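Local coordinates for protein glutaredoxin (Chlorella sorokiniana, PDB 4I2U) that binds glutathione on a thioredoxin fold and probably acts as a glutathione-dependent thiol-disulfide oxidoreductase in cell redox homeostasis, at residues E36-K41 with V98-A103. Numbering follows the deposited sequence.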
ATOM      1  N   GLU A  36      -5.012  -8.482  -3.950  1.00  7.20           N
ATOM      2  CA  GLU A  36      -4.983  -9.380  -5.098  1.00  8.40           C
ATOM      3  C   GLU A  36      -6.320 -10.026  -5.361  1.00  9.28           C
ATOM      4  O   GLU A  36      -6.502 -10.626  -6.418  1.00 11.01           O
ATOM      5  CB  GLU A  36      -3.913 -10.450  -4.911  1.00  8.93           C
ATOM      6  CG  GLU A  36      -2.492  -9.914  -5.071  1.00 11.63           C
ATOM      7  CD  GLU A  36      -1.425 -10.826  -4.502  1.00 16.52           C
ATOM      8  OE1 GLU A  36      -1.739 -11.981  -4.153  1.00 20.94           O
ATOM      9  OE2 GLU A  36      -0.272 -10.370  -4.401  1.00 18.44           O
ATOM     10  N   LYS A  37      -7.276  -9.896  -4.450  1.00  8.80           N
ATOM     11  CA  LYS A  37      -8.638 -10.335  -4.735  1.00  9.47           C
ATOM     12  C   LYS A  37      -9.235  -9.501  -5.859  1.00 10.94           C
ATOM     13  O   LYS A  37     -10.138  -9.953  -6.557  1.00 11.70           O
ATOM     14  CB  LYS A  37      -9.522 -10.190  -3.503  1.00 12.87           C
ATOM     15  CG  LYS A  37      -9.138 -11.052  -2.326  1.00 17.11           C
ATOM     16  CD  LYS A  37      -9.965 -10.666  -1.105  1.00 19.74           C
ATOM     17  CE  LYS A  37      -9.652 -11.539   0.098  1.00 33.34           C
ATOM     18  NZ  LYS A  37     -10.298 -12.877   0.013  1.00 39.03           N
ATOM     19  N   PHE A  38      -8.761  -8.272  -6.020  1.00  9.10           N
ATOM     20  CA  PHE A  38      -9.387  -7.315  -6.931  1.00  8.96           C
ATOM     21  C   PHE A  38      -8.519  -6.896  -8.088  1.00  9.21           C
ATOM     22  O   PHE A  38      -9.052  -6.494  -9.133  1.00  9.36           O
ATOM     23  CB  PHE A  38      -9.814  -6.077  -6.145  1.00  9.96           C
ATOM     24  CG  PHE A  38     -10.636  -6.404  -4.943  1.00  9.88           C
ATOM     25  CD1 PHE A  38     -11.898  -6.936  -5.102  1.00 13.85           C
ATOM     26  CD2 PHE A  38     -10.137  -6.245  -3.668  1.00 12.49           C
ATOM     27  CE1 PHE A  38     -12.668  -7.269  -4.014  1.00 15.46           C
ATOM     28  CE2 PHE A  38     -10.911  -6.574  -2.567  1.00 13.11           C
ATOM     29  CZ  PHE A  38     -12.174  -7.088  -2.741  1.00 15.17           C
ATOM     30  N   LEU A  39      -7.202  -6.993  -7.912  1.00  9.48           N
ATOM     31  CA  LEU A  39      -6.204  -6.489  -8.846  1.00 11.12           C
ATOM     32  C   LEU A  39      -5.119  -7.508  -9.046  1.00 10.77           C
ATOM     33  O   LEU A  39      -4.751  -8.226  -8.107  1.00 13.25           O
ATOM     34  CB  LEU A  39      -5.470  -5.306  -8.210  1.00 16.64           C
ATOM     35  CG  LEU A  39      -6.292  -4.214  -7.536  1.00 21.10           C
ATOM     36  CD1 LEU A  39      -5.435  -3.431  -6.575  1.00 20.03           C
ATOM     37  CD2 LEU A  39      -6.897  -3.289  -8.574  1.00 29.02           C
ATOM     38  N   PRO A  40      -4.521  -7.536 -10.231  1.00 10.73           N
ATOM     39  CA  PRO A  40      -3.369  -8.417 -10.371  1.00 12.55           C
ATOM     40  C   PRO A  40      -2.139  -7.807  -9.727  1.00 11.25           C
ATOM     41  O   PRO A  40      -2.061  -6.596  -9.516  1.00 10.99           O
ATOM     42  CB  PRO A  40      -3.188  -8.538 -11.883  1.00 15.01           C
ATOM     43  CG  PRO A  40      -3.890  -7.381 -12.473  1.00 13.36           C
ATOM     44  CD  PRO A  40      -4.922  -6.912 -11.497  1.00 11.62           C
ATOM     45  N   LYS A  41      -1.169  -8.666  -9.445  1.00 12.07           N
ATOM     46  CA  LYS A  41       0.090  -8.240  -8.831  1.00 12.56           C
ATOM     47  C   LYS A  41       0.786  -7.152  -9.639  1.00 13.88           C
ATOM     48  O   LYS A  41       1.440  -6.280  -9.068  1.00 12.86           O
ATOM     49  CB  LYS A  41       1.045  -9.426  -8.665  1.00 15.18           C
ATOM     50  CG  LYS A  41       0.574 -10.457  -7.675  1.00 20.20           C
ATOM     51  CD  LYS A  41       1.625 -11.544  -7.453  1.00 30.13           C
ATOM     52  CE  LYS A  41       1.005 -12.788  -6.824  1.00 32.11           C
ATOM     53  NZ  LYS A  41       1.983 -13.900  -6.664  1.00 40.76           N
ATOM     54  N   VAL A  98     -14.796   0.119  -3.013  1.00  8.70           N
ATOM     55  CA  VAL A  98     -15.264   1.461  -3.330  1.00  9.11           C
ATOM     56  C   VAL A  98     -14.076   2.360  -3.660  1.00  8.67           C
ATOM     57  O   VAL A  98     -14.098   3.094  -4.648  1.00  8.95           O
ATOM     58  CB  VAL A  98     -16.093   2.072  -2.166  1.00 10.40           C
ATOM     59  CG1 VAL A  98     -16.387   3.563  -2.415  1.00 13.94           C
ATOM     60  CG2 VAL A  98     -17.384   1.290  -1.967  1.00 13.50           C
ATOM     61  N   MET A  99     -13.034   2.316  -2.841  1.00  7.96           N
ATOM     62  CA  MET A  99     -11.857   3.135  -3.110  1.00  7.91           C
ATOM     63  C   MET A  99     -11.177   2.789  -4.416  1.00  7.96           C
ATOM     64  O   MET A  99     -10.731   3.677  -5.155  1.00  7.88           O
ATOM     65  CB  MET A  99     -10.855   3.022  -1.969  1.00 10.01           C
ATOM     66  CG  MET A  99     -11.356   3.700  -0.708  1.00 10.60           C
ATOM     67  SD  MET A  99     -10.164   3.831   0.614  1.00 15.38           S
ATOM     68  CE  MET A  99     -10.099   2.162   1.069  1.00 14.20           C
ATOM     69  N   LEU A 100     -11.077   1.504  -4.713  1.00  7.37           N
ATOM     70  CA  LEU A 100     -10.440   1.078  -5.961  1.00  7.30           C
ATOM     71  C   LEU A 100     -11.260   1.487  -7.177  1.00  8.48           C
ATOM     72  O   LEU A 100     -10.696   1.916  -8.185  1.00  9.06           O
ATOM     73  CB  LEU A 100     -10.218  -0.429  -5.944  1.00  7.86           C
ATOM     74  CG  LEU A 100      -9.224  -0.979  -4.919  1.00  7.82           C
ATOM     75  CD1 LEU A 100      -9.259  -2.478  -4.943  1.00  8.41           C
ATOM     76  CD2 LEU A 100      -7.805  -0.503  -5.185  1.00  8.48           C
ATOM     77  N   ARG A 101     -12.575   1.380  -7.092  1.00  7.49           N
ATOM     78  CA  ARG A 101     -13.409   1.847  -8.189  1.00  9.21           C
ATOM     79  C   ARG A 101     -13.272   3.362  -8.355  1.00 10.43           C
ATOM     80  O   ARG A 101     -13.150   3.868  -9.473  1.00 10.38           O
ATOM     81  CB  ARG A 101     -14.870   1.461  -7.973  1.00 10.00           C
ATOM     82  CG  ARG A 101     -15.125  -0.022  -8.163  1.00 12.83           C
ATOM     83  CD  ARG A 101     -16.608  -0.391  -8.278  1.00 17.12           C
ATOM     84  NE  ARG A 101     -17.300  -0.179  -7.014  1.00 21.54           N
ATOM     85  CZ  ARG A 101     -17.492  -1.105  -6.069  1.00 17.73           C
ATOM     86  NH1 ARG A 101     -17.098  -2.366  -6.215  1.00 19.01           N
ATOM     87  NH2 ARG A 101     -18.109  -0.751  -4.968  1.00 18.26           N
ATOM     88  N   ASN A 102     -13.256   4.103  -7.250  1.00  9.40           N
ATOM     89  CA  ASN A 102     -13.119   5.552  -7.350  1.00 11.08           C
ATOM     90  C   ASN A 102     -11.775   5.942  -7.962  1.00 12.59           C
ATOM     91  O   ASN A 102     -11.667   6.968  -8.650  1.00 15.02           O
ATOM     92  CB  ASN A 102     -13.260   6.208  -5.978  1.00 13.20           C
ATOM     93  CG  ASN A 102     -14.676   6.183  -5.459  1.00 15.99           C
ATOM     94  OD1 ASN A 102     -15.621   5.929  -6.207  1.00 18.56           O
ATOM     95  ND2 ASN A 102     -14.830   6.436  -4.167  1.00 16.57           N
ATOM     96  N   ALA A 103     -10.756   5.127  -7.719  1.00 10.35           N
ATOM     97  CA  ALA A 103      -9.417   5.376  -8.235  1.00 11.02           C
ATOM     98  C   ALA A 103      -9.275   4.971  -9.695  1.00 11.38           C
ATOM     99  O   ALA A 103      -8.251   5.246 -10.317  1.00 13.82           O
ATOM    100  CB  ALA A 103      -8.387   4.645  -7.379  1.00 10.79           C
TER
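L100 turns its CG anti to its own carbonyl carbon (chi1 -66°), and chi2 at 173° sends CD1 straight out to F38, while CD2 branches off beside that line toward L39. F38 and L39 set their first torsions in the same sense, and from both residues CB leaves the chain toward the helix. One branch serves each neighbour. CD1 of L100 comes up to CB of F38 at 3.8 Å, and the two side chains cross at about a right angle; the same methyl lies 4.1 Å from CD2 of F38, approaching the ring obliquely. CD2 of L100 meets CD1 of L39 tip to tip, 4.0 Å apart.

No hydrogen bond crosses the contact: three hydrocarbon side chains make the whole of it, burying 116 Å² over both segments. Leucine suits position 100 because its fork offers two methyls, one to each neighbour, while the backbones remain well separated, 8.5 Å between CA of F38 and CA of L100. A phenylalanine fits its partly exposed place because its CB and ring give CD1 of L100 a broad apolar surface, while CB of K37 lies over the centre of one face; L96 and E97 of helix 95-102 also touch this side chain. L39, by contrast, is buried and, like L100, rests on V17 of strand 17-21; L100 also packs against I76 of strand 73-76.

Through these leucines the loop that follows helix 26-36 and the C-terminal helix 95-102 meet beside one end of the two central strands, joining the N-terminal beta-alpha-beta crossover of the thioredoxin fold (17-21, 26-36, 45-48) to the additional C-terminal helix of a glutaredoxin.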